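Local coordinates for protein beta-1,3-glucanosyltransferase (PDB 4WTP) that belongs to glycoside hydrolase family 17 and folds as a beta/alpha barrel of eight parallel strands, at residues K162-V168 / L180-N186; A200-M204 / D249-R253; V240-N244 / K289-T293; A187-W191 / T224-S228; M204-D208 / Q256-D260. One frame throughout, in Å; residues are numbered along the deposited sequence. Where two conformers were deposited one is given.

Interaction 1 (K162-V168 / L180-N186); sequences KVATADV and LDFLMMN
Strands 163-167 and 182-186 run side by side in parallel, their axes 4.7 Å apart at closest approach and 20° apart in direction. From the middle of the strands onward, Met184 N hydrogen-bonds to Thr165 O, Asp167 N to Met184 O, and Asn186 N to Asp167 O. At the other end a side chain joins in. Asp181 OD2 takes the N-H of Val163 at 2.8 Å, nearly straight (168°), on the lone pair turned away from OD1. Asp181 N returns a bond to Val163 O, and OD1 pairs with Lys153, so each carboxylate oxygen has a partner. Phe182 CG sits between its own backbone N and carbonyl carbon (chi1 60°), which swings the ring back over the neighbouring strand. Ala164 CB lies over one face, 3.6 Å from the ring centroid, and Lys162 CB meets the edge. Met184 CG packs on Ala164 CB at 3.8 Å. Asn186 OD1 reaches within 3.7 Å of Ala166 CB and is hydrogen-bonded to Ser222 of the next strand; its ND2 donates to Ser132 and Glu133. Together with helix 174-177 the two strands form a beta-alpha-beta unit of the eight-stranded barrel of family 17 glycoside hydrolases.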
# COMPACT_ATOMS: atom_id res chain seq x y z
N LYS A 162 -3.50 -14.09 5.77
CA LYS A 162 -2.79 -13.48 6.90
C LYS A 162 -3.18 -12.01 7.09
O LYS A 162 -3.52 -11.33 6.13
CB LYS A 162 -1.27 -13.58 6.67
CG LYS A 162 -0.73 -15.00 6.58
CD LYS A 162 0.76 -15.04 6.27
CE LYS A 162 1.29 -16.46 6.15
NZ LYS A 162 2.75 -16.49 5.93
N VAL A 163 -3.15 -11.55 8.33
CA VAL A 163 -3.57 -10.18 8.64
C VAL A 163 -2.42 -9.29 9.11
O VAL A 163 -1.51 -9.72 9.83
CB VAL A 163 -4.72 -10.12 9.68
CG1 VAL A 163 -5.89 -10.96 9.22
CG2 VAL A 163 -4.25 -10.58 11.03
N ALA A 164 -2.48 -8.03 8.69
CA ALA A 164 -1.51 -7.02 9.08
C ALA A 164 -2.27 -5.76 9.41
O ALA A 164 -3.47 -5.68 9.21
CB ALA A 164 -0.55 -6.73 7.94
N THR A 165 -1.56 -4.78 9.97
CA THR A 165 -2.01 -3.41 9.91
C THR A 165 -0.88 -2.57 9.35
O THR A 165 0.28 -2.99 9.39
CB THR A 165 -2.47 -2.92 11.28
OG1 THR A 165 -3.29 -1.75 11.12
CG2 THR A 165 -1.27 -2.69 12.21
N ALA A 166 -1.23 -1.43 8.77
CA ALA A 166 -0.22 -0.52 8.23
C ALA A 166 -0.19 0.76 9.06
O ALA A 166 -1.25 1.30 9.39
CB ALA A 166 -0.58 -0.16 6.78
N ASP A 167 1.00 1.22 9.42
CA ASP A 167 1.11 2.48 10.15
C ASP A 167 2.50 3.03 10.01
O ASP A 167 3.37 2.40 9.41
CB ASP A 167 0.68 2.31 11.63
CG ASP A 167 -0.08 3.54 12.16
OD1 ASP A 167 0.30 4.67 11.83
OD2 ASP A 167 -1.10 3.39 12.87
N VAL A 168 2.73 4.19 10.61
CA VAL A 168 4.04 4.82 10.59
C VAL A 168 4.99 4.12 11.53
O VAL A 168 4.56 3.30 12.37
CB VAL A 168 3.94 6.32 10.91
CG1 VAL A 168 3.09 7.00 9.87
CG2 VAL A 168 3.39 6.55 12.31
N LEU A 180 -1.15 -9.51 15.19
CA LEU A 180 -0.86 -9.49 13.76
C LEU A 180 -0.18 -10.77 13.31
O LEU A 180 0.52 -11.44 14.09
CB LEU A 180 0.09 -8.33 13.46
CG LEU A 180 -0.34 -6.93 13.85
CD1 LEU A 180 0.72 -5.92 13.39
CD2 LEU A 180 -1.68 -6.60 13.20
N ASP A 181 -0.33 -11.09 12.03
CA ASP A 181 0.55 -12.06 11.41
C ASP A 181 1.85 -11.40 10.89
O ASP A 181 2.92 -11.98 10.99
CB ASP A 181 -0.17 -12.78 10.27
CG ASP A 181 -1.32 -13.63 10.75
OD1 ASP A 181 -1.11 -14.41 11.70
OD2 ASP A 181 -2.43 -13.50 10.22
N PHE A 182 1.72 -10.18 10.36
CA PHE A 182 2.88 -9.41 9.94
C PHE A 182 2.58 -7.92 10.05
O PHE A 182 1.42 -7.51 10.17
CB PHE A 182 3.37 -9.79 8.53
CG PHE A 182 2.35 -9.58 7.44
CD1 PHE A 182 1.29 -10.47 7.25
CD2 PHE A 182 2.43 -8.46 6.60
CE1 PHE A 182 0.35 -10.26 6.24
CE2 PHE A 182 1.52 -8.27 5.57
CZ PHE A 182 0.47 -9.15 5.40
N LEU A 183 3.63 -7.10 9.99
CA LEU A 183 3.50 -5.65 10.09
C LEU A 183 3.74 -5.04 8.73
O LEU A 183 4.53 -5.57 7.94
CB LEU A 183 4.56 -5.12 11.05
CG LEU A 183 4.51 -5.46 12.54
CD1 LEU A 183 4.81 -6.92 12.80
CD2 LEU A 183 5.44 -4.57 13.32
N MET A 184 3.09 -3.91 8.46
CA MET A 184 3.40 -3.17 7.23
C MET A 184 3.64 -1.70 7.55
O MET A 184 2.80 -1.03 8.16
CB MET A 184 2.29 -3.29 6.19
CG MET A 184 1.90 -4.70 5.80
SD MET A 184 0.92 -4.84 4.22
CE MET A 184 2.29 -4.87 3.02
N MET A 185 4.77 -1.20 7.12
CA MET A 185 5.14 0.19 7.33
C MET A 185 4.76 1.13 6.20
O MET A 185 5.00 0.87 5.06
CB MET A 185 6.65 0.25 7.49
CG MET A 185 7.20 1.65 7.85
SD MET A 185 9.06 1.82 8.04
CE MET A 185 9.66 1.64 6.31
N ASN A 186 4.19 2.27 6.59
CA ASN A 186 4.04 3.39 5.64
C ASN A 186 5.10 4.39 6.02
O ASN A 186 5.16 4.79 7.20
CB ASN A 186 2.70 4.09 5.83
CG ASN A 186 1.49 3.23 5.54
OD1 ASN A 186 1.54 2.23 4.84
ND2 ASN A 186 0.35 3.69 6.03

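Interaction 2 (A200-M204 / D249-R253); sequences ADTLM and DVLCR
Ala200 CB meets Asp249 CB at 3.5 Å. Leu203 and Val250 cross at about a right angle. In one of the two conformers of Val250, its CG1 comes to 3.7 Å from Leu203 CD2, and its CG2 touches Ala200 CB at 3.9 Å. This is the buried side of the contact. The two segments belong to helices 196-212 and 240-256, which lie on the outside of the beta/alpha barrel and cross here at -41°, with axes 9.7 Å apart. The backbones come nearest at Ala200 CA and Val250 CA, 5.4 Å apart. On the more open side, Met204 CG lies 4.0 Å from Arg253 CB in one of the two conformers of Met204. Arg253 bends at chi2 (-47°), and its guanidinium comes obliquely to Asp201, the two planes 52° apart. The resulting salt bridge is long: Arg253 NH2 to Asp201 OD1 is 3.4 Å, and the hydrogen bond is weak. A water accepts from Arg253 NE and donates weakly to Asp201 OD1, while NH1 bonds to Gln256. A second water takes the N-H of Ala200 and donates to Asp249 OD2 at 2.8 Å. That oxygen also pairs with Lys245.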
# COMPACT_ATOMS: atom_id res chain seq x y z
N ALA A 200 16.17 6.91 0.51
CA ALA A 200 16.03 5.46 0.63
C ALA A 200 16.76 4.95 1.87
O ALA A 200 16.31 3.97 2.50
CB ALA A 200 16.54 4.78 -0.61
N ASP A 201 17.87 5.60 2.21
CA ASP A 201 18.59 5.15 3.39
C ASP A 201 17.73 5.41 4.65
O ASP A 201 17.66 4.55 5.55
CB ASP A 201 19.95 5.83 3.46
CG ASP A 201 20.90 5.39 2.33
OD1 ASP A 201 20.75 4.27 1.76
OD2 ASP A 201 21.79 6.18 1.98
N THR A 202 17.07 6.58 4.74
CA THR A 202 16.18 6.92 5.86
C THR A 202 15.01 5.93 5.89
O THR A 202 14.59 5.53 6.97
CB THR A 202 15.62 8.34 5.68
OG1 THR A 202 16.70 9.27 5.78
CG2 THR A 202 14.57 8.70 6.73
N LEU A 203 14.47 5.55 4.73
CA LEU A 203 13.40 4.56 4.67
C LEU A 203 13.86 3.28 5.39
O LEU A 203 13.13 2.70 6.16
CB LEU A 203 13.07 4.24 3.22
CG LEU A 203 12.01 3.14 3.06
CD1 LEU A 203 10.64 3.72 3.42
CD2 LEU A 203 11.97 2.64 1.63
N MET A 204 15.09 2.85 5.12
CA MET A 204 15.61 1.63 5.72
C MET A 204 15.81 1.75 7.23
O MET A 204 15.56 0.79 7.97
CB MET A 204 16.90 1.19 5.01
CG MET A 204 16.68 0.55 3.64
SD MET A 204 15.72 -0.98 3.65
CE MET A 204 16.06 -1.62 5.28
N ASP A 249 16.39 3.49 -6.04
CA ASP A 249 17.08 3.22 -4.78
C ASP A 249 16.26 2.34 -3.86
O ASP A 249 16.80 1.42 -3.26
CB ASP A 249 17.41 4.51 -4.02
CG ASP A 249 18.44 5.36 -4.71
OD1 ASP A 249 19.11 4.88 -5.65
OD2 ASP A 249 18.60 6.53 -4.29
N VAL A 250 14.97 2.63 -3.74
CA VAL A 250 14.17 1.83 -2.85
C VAL A 250 14.02 0.39 -3.35
O VAL A 250 14.13 -0.55 -2.58
CB VAL A 250 12.80 2.49 -2.63
CG1 VAL A 250 11.85 1.54 -1.93
CG2 VAL A 250 12.94 3.77 -1.82
N LEU A 251 13.81 0.22 -4.65
CA LEU A 251 13.71 -1.13 -5.24
C LEU A 251 15.01 -1.89 -4.99
O LEU A 251 14.99 -3.08 -4.69
CB LEU A 251 13.38 -1.07 -6.73
CG LEU A 251 11.94 -0.66 -7.04
CD1 LEU A 251 11.78 -0.61 -8.54
CD2 LEU A 251 10.93 -1.63 -6.44
N CYS A 252 16.14 -1.20 -5.11
CA CYS A 252 17.43 -1.83 -4.82
C CYS A 252 17.55 -2.27 -3.37
O CYS A 252 17.88 -3.43 -3.08
CB CYS A 252 18.57 -0.88 -5.17
SG CYS A 252 20.19 -1.42 -4.58
N ARG A 253 17.29 -1.36 -2.44
CA ARG A 253 17.44 -1.66 -1.01
C ARG A 253 16.54 -2.78 -0.55
O ARG A 253 16.99 -3.64 0.21
CB ARG A 253 17.21 -0.40 -0.19
CG ARG A 253 18.21 0.72 -0.38
CD ARG A 253 19.66 0.26 -0.34
NE ARG A 253 20.63 1.35 -0.24
CZ ARG A 253 21.95 1.18 -0.13
NH1 ARG A 253 22.47 -0.04 -0.11
NH2 ARG A 253 22.74 2.24 -0.03
O HOH W 1 17.43 7.76 -2.07
O HOH W 2 20.18 4.11 -1.58

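Interaction 3 (V240-N244 / K289-T293); sequences VENEN and KPGIT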
# COMPACT_ATOMS: atom_id res chain seq x y z
N VAL A 240 10.96 14.80 -11.63
CA VAL A 240 10.96 13.47 -12.26
C VAL A 240 12.29 12.75 -11.99
O VAL A 240 12.29 11.56 -11.76
CB VAL A 240 10.66 13.55 -13.78
CG1 VAL A 240 9.32 14.21 -14.05
CG2 VAL A 240 11.78 14.27 -14.51
N GLU A 241 13.39 13.49 -11.99
CA GLU A 241 14.68 12.87 -11.76
C GLU A 241 14.71 12.30 -10.34
O GLU A 241 15.28 11.23 -10.11
CB GLU A 241 15.83 13.87 -11.97
CG GLU A 241 16.32 14.61 -10.72
CD GLU A 241 17.61 15.42 -10.93
OE1 GLU A 241 18.70 14.99 -10.46
OE2 GLU A 241 17.56 16.50 -11.56
N ASN A 242 14.11 13.01 -9.38
CA ASN A 242 14.10 12.57 -7.98
C ASN A 242 13.17 11.40 -7.79
O ASN A 242 13.51 10.46 -7.05
CB ASN A 242 13.84 13.71 -6.99
CG ASN A 242 15.02 14.63 -6.86
OD1 ASN A 242 16.10 14.40 -7.43
ND2 ASN A 242 14.82 15.70 -6.10
N GLU A 243 11.98 11.41 -8.42
CA GLU A 243 11.12 10.24 -8.32
C GLU A 243 11.85 9.02 -8.91
O GLU A 243 11.80 7.93 -8.36
CB GLU A 243 9.76 10.42 -8.98
CG GLU A 243 8.89 9.19 -8.79
CD GLU A 243 7.54 9.21 -9.46
OE1 GLU A 243 7.23 10.11 -10.26
OE2 GLU A 243 6.78 8.25 -9.19
N ASN A 244 12.49 9.18 -10.07
CA ASN A 244 13.25 8.11 -10.71
C ASN A 244 14.35 7.57 -9.80
O ASN A 244 14.48 6.36 -9.64
CB ASN A 244 13.85 8.64 -12.02
CG ASN A 244 14.34 7.53 -12.92
OD1 ASN A 244 13.63 6.56 -13.16
ND2 ASN A 244 15.54 7.69 -13.44
N LYS A 289 5.55 8.08 -17.65
CA LYS A 289 6.08 9.40 -17.32
C LYS A 289 7.47 9.52 -17.92
O LYS A 289 8.36 8.74 -17.58
CB LYS A 289 6.13 9.61 -15.79
CG LYS A 289 4.72 9.60 -15.20
CD LYS A 289 4.66 9.52 -13.71
CE LYS A 289 4.99 10.82 -13.08
NZ LYS A 289 4.55 10.92 -11.64
N PRO A 290 7.68 10.48 -18.84
CA PRO A 290 9.04 10.63 -19.42
C PRO A 290 10.05 10.95 -18.31
O PRO A 290 9.79 11.84 -17.48
CB PRO A 290 8.90 11.78 -20.41
CG PRO A 290 7.59 12.41 -20.10
CD PRO A 290 6.71 11.43 -19.40
N GLY A 291 11.17 10.23 -18.30
CA GLY A 291 12.19 10.42 -17.30
C GLY A 291 12.09 9.38 -16.19
O GLY A 291 12.99 9.31 -15.37
N ILE A 292 11.03 8.58 -16.19
CA ILE A 292 10.98 7.42 -15.29
C ILE A 292 11.44 6.18 -16.03
O ILE A 292 10.90 5.84 -17.09
CB ILE A 292 9.58 7.17 -14.71
CG1 ILE A 292 9.16 8.42 -13.92
CG2 ILE A 292 9.58 5.92 -13.83
CD1 ILE A 292 9.93 8.68 -12.63
N THR A 293 12.48 5.52 -15.54
CA THR A 293 12.82 4.20 -16.03
C THR A 293 12.45 3.20 -14.96
O THR A 293 12.93 3.27 -13.81
CB THR A 293 14.30 4.10 -16.45
OG1 THR A 293 15.14 4.45 -15.34
CG2 THR A 293 14.59 5.04 -17.59
O HOH W 3 17.46 6.11 -15.52
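Ile292 CD1 lies against the first turn of helix 240-256, 3.8 Å from Val240 O and 4.0 Å from Asn244 CB. The methyl also touches the side chain of Glu243, which crosses that of Ile292 at about a right angle. Glu243 is extended and reaches past Ile292 to Lys289. In one of its two conformers, Lys289 NZ forms a salt bridge with Glu243 OE1 at 3.1 Å, on the lone pair facing the other oxygen. The same ammonium forms a salt bridge with Asp268 and bonds to Ser228 and Gly280, so two carboxylates probably share its charge. Lys289 to Ile292 form a type II beta turn, closed by Ile292 N to Lys289 O, in the long loop that follows strand 262-263. Gly291 fills the turn position with positive phi (99°), and its O lies 3.3 Å from Asn244 CG. Asn244 holds the chain just beyond the turn. Its OD1 accepts the N-H of Thr293 at 2.8 Å, with the donor 40° out of the carbonyl plane and the N-H well aimed (163°). Its amide nitrogen donates to a water that also bonds to Thr293 OG1. Thr293 O is taken by His248, one turn further along the helix.

Interaction 4 (A187-W191 / T224-S228); sequences AFPYW and TGWPS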
# COMPACT_ATOMS: atom_id res chain seq x y z
N ALA A 187 5.92 4.82 5.08
CA ALA A 187 6.93 5.83 5.40
C ALA A 187 7.25 6.62 4.17
O ALA A 187 7.54 6.04 3.11
CB ALA A 187 8.21 5.17 5.94
N PHE A 188 7.28 7.94 4.30
CA PHE A 188 7.65 8.83 3.21
C PHE A 188 8.68 9.84 3.67
O PHE A 188 8.31 10.91 4.19
CB PHE A 188 6.43 9.60 2.71
CG PHE A 188 5.41 8.74 2.01
CD1 PHE A 188 4.44 8.05 2.76
CD2 PHE A 188 5.38 8.64 0.61
CE1 PHE A 188 3.49 7.26 2.13
CE2 PHE A 188 4.41 7.86 -0.03
CZ PHE A 188 3.48 7.17 0.74
N PRO A 189 9.97 9.55 3.42
CA PRO A 189 11.00 10.54 3.69
C PRO A 189 10.71 11.93 3.08
O PRO A 189 11.12 12.95 3.66
CB PRO A 189 12.24 9.87 3.12
CG PRO A 189 12.02 8.41 3.41
CD PRO A 189 10.54 8.21 3.15
N TYR A 190 10.05 11.98 1.93
CA TYR A 190 9.67 13.23 1.34
C TYR A 190 8.94 14.14 2.33
O TYR A 190 9.19 15.35 2.43
CB TYR A 190 8.76 12.98 0.12
CG TYR A 190 8.36 14.27 -0.52
CD1 TYR A 190 9.19 14.85 -1.49
CD2 TYR A 190 7.20 14.96 -0.16
CE1 TYR A 190 8.88 16.08 -2.05
CE2 TYR A 190 6.89 16.18 -0.73
CZ TYR A 190 7.73 16.74 -1.68
OH TYR A 190 7.42 17.96 -2.24
N TRP A 191 7.99 13.56 3.05
CA TRP A 191 7.21 14.35 4.00
C TRP A 191 7.96 14.66 5.30
O TRP A 191 7.45 15.40 6.16
CB TRP A 191 5.89 13.62 4.31
CG TRP A 191 4.95 13.53 3.15
CD1 TRP A 191 4.42 12.39 2.58
CD2 TRP A 191 4.40 14.63 2.41
NE1 TRP A 191 3.58 12.71 1.54
CE2 TRP A 191 3.52 14.06 1.40
CE3 TRP A 191 4.51 16.00 2.50
CZ2 TRP A 191 2.81 14.85 0.52
CZ3 TRP A 191 3.80 16.79 1.60
CH2 TRP A 191 2.96 16.23 0.63
N THR A 224 5.57 3.56 0.18
CA THR A 224 6.55 4.64 0.12
C THR A 224 6.61 5.07 -1.35
O THR A 224 6.26 4.29 -2.25
CB THR A 224 7.94 4.23 0.61
OG1 THR A 224 8.69 5.43 0.81
CG2 THR A 224 8.69 3.38 -0.42
N GLY A 225 7.02 6.31 -1.57
CA GLY A 225 7.08 6.87 -2.92
C GLY A 225 7.59 8.29 -2.85
O GLY A 225 7.91 8.79 -1.76
N TRP A 226 7.63 8.98 -3.99
CA TRP A 226 8.25 10.28 -4.10
C TRP A 226 7.56 10.99 -5.25
O TRP A 226 7.41 10.41 -6.35
CB TRP A 226 9.75 10.14 -4.40
CG TRP A 226 10.50 11.43 -4.27
CD1 TRP A 226 10.53 12.49 -5.18
CD2 TRP A 226 11.28 11.86 -3.12
NE1 TRP A 226 11.34 13.50 -4.68
CE2 TRP A 226 11.82 13.17 -3.45
CE3 TRP A 226 11.64 11.28 -1.91
CZ2 TRP A 226 12.64 13.86 -2.59
CZ3 TRP A 226 12.44 12.02 -1.04
CH2 TRP A 226 12.94 13.27 -1.37
N PRO A 227 7.19 12.27 -5.08
CA PRO A 227 6.44 12.98 -6.13
C PRO A 227 7.32 13.55 -7.23
O PRO A 227 8.47 13.99 -7.01
CB PRO A 227 5.74 14.11 -5.35
CG PRO A 227 6.72 14.43 -4.27
CD PRO A 227 7.30 13.09 -3.86
N SER A 228 6.78 13.55 -8.44
CA SER A 228 7.55 14.08 -9.58
C SER A 228 7.36 15.58 -9.85
O SER A 228 8.07 16.14 -10.67
CB SER A 228 7.23 13.31 -10.85
OG SER A 228 5.85 13.42 -11.15
O HOH W 4 9.55 9.43 0.37
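Tyr190 turns its edge to the face of Trp226, a T-shaped pair with planes at 85° and centroids 5.2 Å apart. A chi1 of -179° sends the Tyr190 ring across the indole; CD1 lies over it, 3.7 Å from Trp226 CE2. CH-pi contacts come next. Pro227 CG sits over one face of the Tyr190 ring, 3.6 Å from the centroid, and Thr224 CA lies over a face of Phe188, 4.1 Å from the centroid of that ring. Tyr190 CB also rests on the six-membered ring of Trp226. Polar contacts are fewer. Thr224 OG1 donates to Ala187 O at 2.6 Å, with a C=O...donor angle of 162°, and OG1 is also bonded to Tyr246. One water bridges the backbones, accepting from Tyr190 N and donating to Gly225 O at 2.8 Å. Trp226 NE1 finds its partner in Val237 O. The two loops follow neighbouring barrel strands, 182-186 and 219-223, at their C-terminal ends. Ring faces and edges carry most of this buried contact, while a hydroxyl and a water satisfy backbone groups between the loops, so packing and directed bonds both probably help to fix their relative position.

Interaction 5 (M204-D208 / Q256-D260); sequences MSHYD and QRNID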
# COMPACT_ATOMS: atom_id res chain seq x y z
N MET A 204 15.09 2.85 5.12
CA MET A 204 15.61 1.63 5.72
C MET A 204 15.81 1.75 7.23
O MET A 204 15.56 0.79 7.97
CB MET A 204 16.90 1.19 5.01
CG MET A 204 16.68 0.55 3.64
SD MET A 204 15.72 -0.98 3.65
CE MET A 204 16.06 -1.62 5.28
N SER A 205 16.26 2.92 7.68
CA SER A 205 16.37 3.17 9.12
C SER A 205 15.01 3.06 9.80
O SER A 205 14.88 2.48 10.89
CB SER A 205 16.99 4.53 9.38
OG SER A 205 18.38 4.45 9.16
N HIS A 206 13.98 3.61 9.17
CA HIS A 206 12.63 3.53 9.71
C HIS A 206 12.15 2.09 9.70
O HIS A 206 11.55 1.64 10.70
CB HIS A 206 11.67 4.43 8.93
CG HIS A 206 11.94 5.89 9.10
ND1 HIS A 206 12.75 6.39 10.05
CD2 HIS A 206 11.43 6.97 8.41
CE1 HIS A 206 12.77 7.74 9.96
NE2 HIS A 206 11.96 8.09 8.95
N TYR A 207 12.48 1.34 8.64
CA TYR A 207 12.15 -0.07 8.60
C TYR A 207 12.74 -0.80 9.80
O TYR A 207 12.07 -1.60 10.42
CB TYR A 207 12.66 -0.67 7.28
CG TYR A 207 12.47 -2.15 7.17
CD1 TYR A 207 11.24 -2.66 6.73
CD2 TYR A 207 13.49 -3.06 7.53
CE1 TYR A 207 11.03 -4.01 6.64
CE2 TYR A 207 13.26 -4.43 7.45
CZ TYR A 207 12.03 -4.90 6.98
OH TYR A 207 11.76 -6.26 6.90
N ASP A 208 13.99 -0.48 10.14
CA ASP A 208 14.63 -1.18 11.26
C ASP A 208 13.94 -0.86 12.58
O ASP A 208 13.92 -1.72 13.46
CB ASP A 208 16.12 -0.83 11.33
CG ASP A 208 16.92 -1.47 10.22
OD1 ASP A 208 16.43 -2.46 9.61
OD2 ASP A 208 18.05 -1.02 9.99
N GLN A 256 18.03 -6.01 -1.77
CA GLN A 256 19.22 -6.39 -1.02
C GLN A 256 18.85 -7.05 0.30
O GLN A 256 19.51 -7.99 0.73
CB GLN A 256 20.11 -5.16 -0.75
CG GLN A 256 20.82 -4.63 -1.98
CD GLN A 256 21.71 -3.44 -1.65
OE1 GLN A 256 21.43 -2.72 -0.71
NE2 GLN A 256 22.79 -3.26 -2.41
N ARG A 257 17.77 -6.59 0.93
CA ARG A 257 17.40 -7.06 2.26
C ARG A 257 16.22 -8.02 2.24
O ARG A 257 15.74 -8.41 3.30
CB ARG A 257 17.10 -5.86 3.16
CG ARG A 257 18.34 -4.98 3.44
CD ARG A 257 18.40 -4.41 4.85
NE ARG A 257 19.08 -5.31 5.78
CZ ARG A 257 18.51 -5.91 6.83
NH1 ARG A 257 17.23 -5.72 7.11
NH2 ARG A 257 19.24 -6.70 7.60
N ASN A 258 15.76 -8.41 1.05
CA ASN A 258 14.65 -9.34 0.93
C ASN A 258 13.37 -8.84 1.64
O ASN A 258 12.65 -9.60 2.31
CB ASN A 258 15.05 -10.73 1.46
CG ASN A 258 14.22 -11.83 0.83
OD1 ASN A 258 13.56 -11.62 -0.19
ND2 ASN A 258 14.25 -13.03 1.43
N ILE A 259 13.06 -7.56 1.46
CA ILE A 259 11.88 -6.97 2.03
C ILE A 259 10.80 -6.86 0.96
O ILE A 259 11.11 -6.43 -0.16
CB ILE A 259 12.21 -5.58 2.57
CG1 ILE A 259 13.27 -5.66 3.68
CG2 ILE A 259 10.97 -4.85 3.04
CD1 ILE A 259 13.87 -4.32 4.00
N ASP A 260 9.57 -7.24 1.30
CA ASP A 260 8.41 -7.09 0.41
C ASP A 260 7.86 -5.66 0.49
O ASP A 260 7.56 -5.17 1.58
CB ASP A 260 7.28 -8.09 0.76
CG ASP A 260 7.67 -9.55 0.56
OD1 ASP A 260 8.63 -9.84 -0.18
OD2 ASP A 260 6.94 -10.38 1.14
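The end of helix 240-256 and the loop into strand 262-263 make this contact with helix 196-212. A Schellman motif closes the helix: Asn258, with positive phi, is its C-prime residue, Ile259 N bonds back to Val254 O, and Asn258 N to Lys255 O. The chain then turns, and Ile259 faces helix 196-212. Its CD1 lies over one face of the Tyr207 ring, 3.6 Å from the centroid and 15° off the normal, a CH-pi contact. The methyl is displaced toward the rim, closest to Tyr207 CE2 and CZ, both at 3.5 Å. Ile259 CG2 adds a contact with Tyr207 CE1 at 3.7 Å. The two side chains come from opposite directions. Tyr207 turns its ring away from its own backbone N (chi1 176°) and out toward the loop, and its hydroxyl bonds to Val219 O. The ring is thus tied at its far end as well as covered on a face.

In one of its two conformers, Met204 reaches the same methyl tip to tip, CE to Ile259 CD1 at 3.7 Å. Its CE then also touches Arg257 CD at 3.7 Å. Arg257 bends at chi2 and chi3, bringing NH1 to 4.2 Å from Asp208 OD1. This is an attraction of charges only: the oxygen lies well out of the guanidinium plane, and no N-H points at it. Beneath the contact lies the barrel: Tyr207 and Ile259 both touch Ile221 of strand 219-223, Tyr207 also rests on Met185 of strand 182-186, and Ile259 packs back on Val254 of helix 240-256.

Interaction 1 comes first along the chain and lies in the barrel wall. The other four follow: interactions 2 and 5 cross both 3 and 4, while 4 closes before 3 opens. Interactions 2 and 5 share Met204 on helix 196-212, with centres about 7 Å apart. Interactions 2 and 3 both use helix 240-256, about 16 Å apart between centres. Interaction 4 continues directly from strand 182-186 of interaction 1. It touches interaction 2 through Leu203 and Thr224, and interaction 3 through Lys289 and Ser228. Met185 of interaction 1 packs on helix 196-212 at interactions 2 and 5. Together the contacts join inner strands, two outer helices and the loops after the strands along one part of the barrel.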